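PDB 3FHF: N-glycosylase/DNA lyase from Methanocaldococcus jannaschii, which is an all-helical DNA glycosylase and lyase of the 8-oxoguanine DNA glycosylase family, a branch of the helix-hairpin-helix superfamily. Local coordinates for residues L180-E183 with N184-D188; A151-R155 with H156-E160. All blocks are in the same frame, centred on the assembly; numbering follows the deposited sequence.

Coming from the N terminus, the chain first reaches interaction 2, where the loop following helix 135-144 turns into helix 155-163 and residues 151-155 meet 156-160. The chain then passes through the linker into helix 176-192, whose middle turns hold interaction 1, between 180-183 and 184-188. Both contacts are local and close no more than a turn; they stand in series and neither nest nor cross. In space they touch. A151 N of the loop probably gives a hydrogen bond to E183 OE1, 2.7 Å away, while I182 packs on I153 and on L158. Helix 176-192 is thereby tied to both the loop and the helix it leads into.

Interaction 1: residues L180-E183 with N184-D188; sequences LEIE and NILRD
E183 and R187 stand one helical turn apart, and the arginine reaches back over that turn to the glutamate. Following R187 outward, its CB rests on E183 O at 3.4 Å, the carbonyl that also takes the backbone bond from R187 N at 2.8 Å. CG leaves anti to the backbone N (chi1 -178°), and the chain runs extended until it folds at chi3, which swings the guanidinium back toward the start of the turn. NE turns to D149 in a salt bridge outside the segments. R187 CZ comes within 4.0 Å of E183 CG as the two side chains cross at a slant. At the tip the two nitrogens part company. R187 NH2 forms a salt bridge with E183 OE2, a weak hydrogen bond at 3.3 Å, the carboxylate and guanidinium planes being turned 69° apart. R187 NH1 gives a weak bond to N184 OD1 at 3.0 Å and also donates to a water lying in the guanidinium plane.

That water also donates to E183 OE2 and, at 2.8 Å, to L180 O. The same L180 O receives the backbone N-H of N184 and, weakly, N184 ND2 at 3.2 Å, so the N184 amide links L180 O, through ND2, with R187 NH1, through OD1. E183 OE1 is engaged by R123 in a salt bridge and by A151 N in a hydrogen bond, and both oxygens of the carboxylate thus have partners. On another side of the helix, I182 CG2 and L186 CD1 come no nearer than 4.5 Å, a loose apolar contact, and I182 O takes a nearly straight bond from L186 N. This is an i to i+4 glutamate-arginine salt bridge, widened by asparagine and water into a polar network along helix 176-192 of the helix-hairpin-helix glycosylase fold.

Interaction 2: residues A151-R155 with H156-E160; sequences AIIDR and HILRE
D154 caps the N terminus of helix 155-163 by holding H156 and I157, a classic aspartate N-cap, consistent with the aspartate that ends the HhH-GPD motif of this superfamily. Its CG sits between the backbone N and the carbonyl carbon (chi1 54°), which turns the carboxylate over the first helical turn. There D154 OD2 accepts two backbone N-H groups: a weak bond from H156 N at 2.8 Å and a better one from I157 N at 2.9 Å, the latter from above the carboxylate plane. Behind the cap helical bonding takes over, L158 N reaching D154 O and R159 N reaching R155 O.

Apolar packing joins the loop to the helix. I153 CG2 presses tightly on L158 CD2 at 3.4 Å, the two side chains crossing at about a right angle, and also meets I157 CG2 at 4.0 Å.

On the outer side, R155 and H156 run side by side and point the same way. R155 CG makes a CH-pi contact, 3.9 Å from the H156 ring centroid and nearly on the ring normal. Farther out, with the planes 53° apart, H156 NE2 lies 3.2 Å above the R155 guanidinium, over its centre.

Interaction 1: residues L180-E183 with N184-D188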
loop_
_atom_site.group_PDB
_atom_site.type_symbol
_atom_site.label_atom_id
_atom_site.label_comp_id
_atom_site.label_asym_id
_atom_site.label_seq_id
_atom_site.Cartn_x
_atom_site.Cartn_y
_atom_site.Cartn_z
ATOM N N LEU A 180 8.483 4.467 -10.837
ATOM C CA LEU A 180 7.977 5.808 -11.109
ATOM C C LEU A 180 7.369 5.894 -12.490
ATOM O O LEU A 180 6.431 6.656 -12.717
ATOM C CB LEU A 180 9.097 6.850 -10.994
ATOM C CG LEU A 180 9.538 7.273 -9.591
ATOM C CD1 LEU A 180 10.011 6.062 -8.814
ATOM C CD2 LEU A 180 10.646 8.317 -9.698
ATOM N N GLU A 181 7.913 5.119 -13.421
ATOM C CA GLU A 181 7.407 5.115 -14.785
ATOM C C GLU A 181 6.002 4.523 -14.828
ATOM O O GLU A 181 5.093 5.097 -15.428
ATOM C CB GLU A 181 8.343 4.306 -15.687
ATOM C CG GLU A 181 7.887 4.208 -17.129
ATOM C CD GLU A 181 8.844 3.391 -17.981
ATOM O OE1 GLU A 181 10.038 3.757 -18.047
ATOM O OE2 GLU A 181 8.406 2.386 -18.584
ATOM N N ILE A 182 5.821 3.370 -14.188
ATOM C CA ILE A 182 4.513 2.724 -14.171
ATOM C C ILE A 182 3.519 3.511 -13.314
ATOM O O ILE A 182 2.325 3.529 -13.594
ATOM C CB ILE A 182 4.629 1.273 -13.669
ATOM C CG1 ILE A 182 5.394 0.445 -14.708
ATOM C CG2 ILE A 182 3.248 0.686 -13.419
ATOM C CD1 ILE A 182 5.578 -0.994 -14.338
ATOM N N GLU A 183 4.019 4.159 -12.268
ATOM C CA GLU A 183 3.170 4.968 -11.398
ATOM C C GLU A 183 2.538 6.117 -12.199
ATOM O O GLU A 183 1.371 6.464 -12.000
ATOM C CB GLU A 183 4.006 5.507 -10.229
ATOM C CG GLU A 183 3.331 6.571 -9.382
ATOM C CD GLU A 183 4.087 6.849 -8.093
ATOM O OE1 GLU A 183 3.732 6.256 -7.047
ATOM O OE2 GLU A 183 5.046 7.652 -8.126
ATOM N N ASN A 184 3.303 6.694 -13.122
ATOM C CA ASN A 184 2.801 7.789 -13.945
ATOM C C ASN A 184 1.675 7.395 -14.897
ATOM O O ASN A 184 0.803 8.208 -15.202
ATOM C CB ASN A 184 3.950 8.436 -14.724
ATOM C CG ASN A 184 4.494 9.664 -14.026
ATOM O OD1 ASN A 184 3.779 10.654 -13.862
ATOM N ND2 ASN A 184 5.754 9.607 -13.601
ATOM N N ILE A 185 1.691 6.156 -15.376
ATOM C CA ILE A 185 0.621 5.694 -16.255
ATOM C C ILE A 185 -0.655 5.614 -15.397
ATOM O O ILE A 185 -1.722 6.087 -15.782
ATOM C CB ILE A 185 0.940 4.292 -16.836
ATOM C CG1 ILE A 185 2.170 4.373 -17.746
ATOM C CG2 ILE A 185 -0.257 3.765 -17.634
ATOM C CD1 ILE A 185 2.703 3.022 -18.168
ATOM N N LEU A 186 -0.526 5.024 -14.215
ATOM C CA LEU A 186 -1.661 4.897 -13.311
ATOM C C LEU A 186 -2.163 6.272 -12.920
ATOM O O LEU A 186 -3.366 6.483 -12.785
ATOM C CB LEU A 186 -1.263 4.107 -12.062
ATOM C CG LEU A 186 -0.936 2.627 -12.308
ATOM C CD1 LEU A 186 -0.347 2.001 -11.060
ATOM C CD2 LEU A 186 -2.200 1.895 -12.724
ATOM N N ARG A 187 -1.237 7.209 -12.747
ATOM C CA ARG A 187 -1.594 8.574 -12.382
ATOM C C ARG A 187 -2.426 9.210 -13.500
ATOM O O ARG A 187 -3.383 9.934 -13.224
ATOM C CB ARG A 187 -0.324 9.395 -12.106
ATOM C CG ARG A 187 -0.584 10.845 -11.672
ATOM C CD ARG A 187 0.711 11.559 -11.281
ATOM N NE ARG A 187 1.273 11.067 -10.021
ATOM C CZ ARG A 187 2.410 10.386 -9.914
ATOM N NH1 ARG A 187 3.130 10.103 -10.993
ATOM N NH2 ARG A 187 2.834 9.989 -8.720
ATOM N N ASP A 188 -2.073 8.934 -14.758
ATOM C CA ASP A 188 -2.830 9.477 -15.898
ATOM C C ASP A 188 -4.233 8.867 -15.927
ATOM O O ASP A 188 -5.223 9.560 -16.172
ATOM C CB ASP A 188 -2.133 9.180 -17.233
ATOM C CG ASP A 188 -0.796 9.891 -17.378
ATOM O OD1 ASP A 188 -0.701 11.070 -16.978
ATOM O OD2 ASP A 188 0.158 9.273 -17.906
HETATM O O HOH W 1 5.790 8.540 -10.787
#

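Interaction 2: residues A151-R155 with H156-E160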
loop_
_atom_site.group_PDB
_atom_site.type_symbol
_atom_site.label_atom_id
_atom_site.label_comp_id
_atom_site.label_asym_id
_atom_site.label_seq_id
_atom_site.Cartn_x
_atom_site.Cartn_y
_atom_site.Cartn_z
ATOM N N ALA A 151 1.332 5.388 -6.055
ATOM C CA ALA A 151 0.692 4.158 -6.496
ATOM C C ALA A 151 1.299 2.973 -5.769
ATOM O O ALA A 151 2.487 2.981 -5.435
ATOM C CB ALA A 151 0.869 3.987 -8.010
ATOM N N ILE A 152 0.468 1.964 -5.521
ATOM C CA ILE A 152 0.889 0.732 -4.871
ATOM C C ILE A 152 0.892 -0.264 -6.018
ATOM O O ILE A 152 -0.149 -0.802 -6.387
ATOM C CB ILE A 152 -0.131 0.277 -3.811
ATOM C CG1 ILE A 152 -0.338 1.392 -2.781
ATOM C CG2 ILE A 152 0.356 -0.988 -3.130
ATOM C CD1 ILE A 152 -1.540 1.174 -1.867
ATOM N N ILE A 153 2.067 -0.503 -6.580
ATOM C CA ILE A 153 2.190 -1.382 -7.727
ATOM C C ILE A 153 2.486 -2.822 -7.332
ATOM O O ILE A 153 3.633 -3.207 -7.146
ATOM C CB ILE A 153 3.275 -0.829 -8.682
ATOM C CG1 ILE A 153 2.960 0.641 -8.996
ATOM C CG2 ILE A 153 3.319 -1.634 -9.973
ATOM C CD1 ILE A 153 3.972 1.318 -9.930
ATOM N N ASP A 154 1.416 -3.601 -7.199
ATOM C CA ASP A 154 1.487 -5.010 -6.822
ATOM C C ASP A 154 1.534 -5.904 -8.059
ATOM O O ASP A 154 1.375 -5.434 -9.180
ATOM C CB ASP A 154 0.252 -5.388 -6.005
ATOM C CG ASP A 154 -1.038 -5.044 -6.721
ATOM O OD1 ASP A 154 -1.554 -3.929 -6.509
ATOM O OD2 ASP A 154 -1.526 -5.875 -7.517
ATOM N N ARG A 155 1.713 -7.204 -7.834
ATOM C CA ARG A 155 1.788 -8.172 -8.920
ATOM C C ARG A 155 0.484 -8.333 -9.700
ATOM O O ARG A 155 0.495 -8.794 -10.840
ATOM C CB ARG A 155 2.233 -9.538 -8.374
ATOM C CG ARG A 155 1.241 -10.223 -7.433
ATOM C CD ARG A 155 1.812 -11.555 -6.927
ATOM N NE ARG A 155 0.849 -12.341 -6.153
ATOM C CZ ARG A 155 0.329 -11.966 -4.985
ATOM N NH1 ARG A 155 0.673 -10.809 -4.438
ATOM N NH2 ARG A 155 -0.538 -12.755 -4.362
ATOM N N HIS A 156 -0.643 -7.960 -9.101
ATOM C CA HIS A 156 -1.915 -8.102 -9.795
ATOM C C HIS A 156 -2.137 -6.966 -10.785
ATOM O O HIS A 156 -2.573 -7.196 -11.916
ATOM C CB HIS A 156 -3.064 -8.184 -8.785
ATOM C CG HIS A 156 -2.886 -9.280 -7.782
ATOM N ND1 HIS A 156 -2.856 -10.612 -8.137
ATOM C CD2 HIS A 156 -2.623 -9.239 -6.454
ATOM C CE1 HIS A 156 -2.575 -11.343 -7.074
ATOM N NE2 HIS A 156 -2.428 -10.535 -6.039
ATOM N N ILE A 157 -1.830 -5.738 -10.379
ATOM C CA ILE A 157 -2.008 -4.627 -11.299
ATOM C C ILE A 157 -0.989 -4.767 -12.431
ATOM O O ILE A 157 -1.282 -4.420 -13.567
ATOM C CB ILE A 157 -1.831 -3.254 -10.598
ATOM C CG1 ILE A 157 -2.157 -2.125 -11.578
ATOM C CG2 ILE A 157 -0.413 -3.093 -10.102
ATOM C CD1 ILE A 157 -3.560 -2.183 -12.142
ATOM N N LEU A 158 0.201 -5.288 -12.126
ATOM C CA LEU A 158 1.219 -5.461 -13.160
ATOM C C LEU A 158 0.721 -6.433 -14.222
ATOM O O LEU A 158 0.933 -6.223 -15.415
ATOM C CB LEU A 158 2.545 -5.954 -12.561
ATOM C CG LEU A 158 3.315 -4.914 -11.743
ATOM C CD1 LEU A 158 4.571 -5.540 -11.149
ATOM C CD2 LEU A 158 3.667 -3.729 -12.633
ATOM N N ARG A 159 0.049 -7.495 -13.797
ATOM C CA ARG A 159 -0.476 -8.450 -14.758
ATOM C C ARG A 159 -1.583 -7.817 -15.597
ATOM O O ARG A 159 -1.656 -8.042 -16.804
ATOM C CB ARG A 159 -1.024 -9.694 -14.060
ATOM C CG ARG A 159 -1.745 -10.642 -15.014
ATOM C CD ARG A 159 -2.011 -11.993 -14.376
ATOM N NE ARG A 159 -0.775 -12.746 -14.162
ATOM C CZ ARG A 159 -0.061 -13.320 -15.129
ATOM N NH1 ARG A 159 -0.451 -13.236 -16.397
ATOM N NH2 ARG A 159 1.046 -13.987 -14.825
ATOM N N GLU A 160 -2.443 -7.030 -14.957
ATOM C CA GLU A 160 -3.538 -6.392 -15.679
ATOM C C GLU A 160 -2.987 -5.392 -16.684
ATOM O O GLU A 160 -3.453 -5.335 -17.822
ATOM C CB GLU A 160 -4.508 -5.725 -14.688
ATOM C CG GLU A 160 -4.987 -6.700 -13.612
ATOM C CD GLU A 160 -6.016 -6.120 -12.655
ATOM O OE1 GLU A 160 -5.942 -4.915 -12.335
ATOM O OE2 GLU A 160 -6.893 -6.888 -12.205
#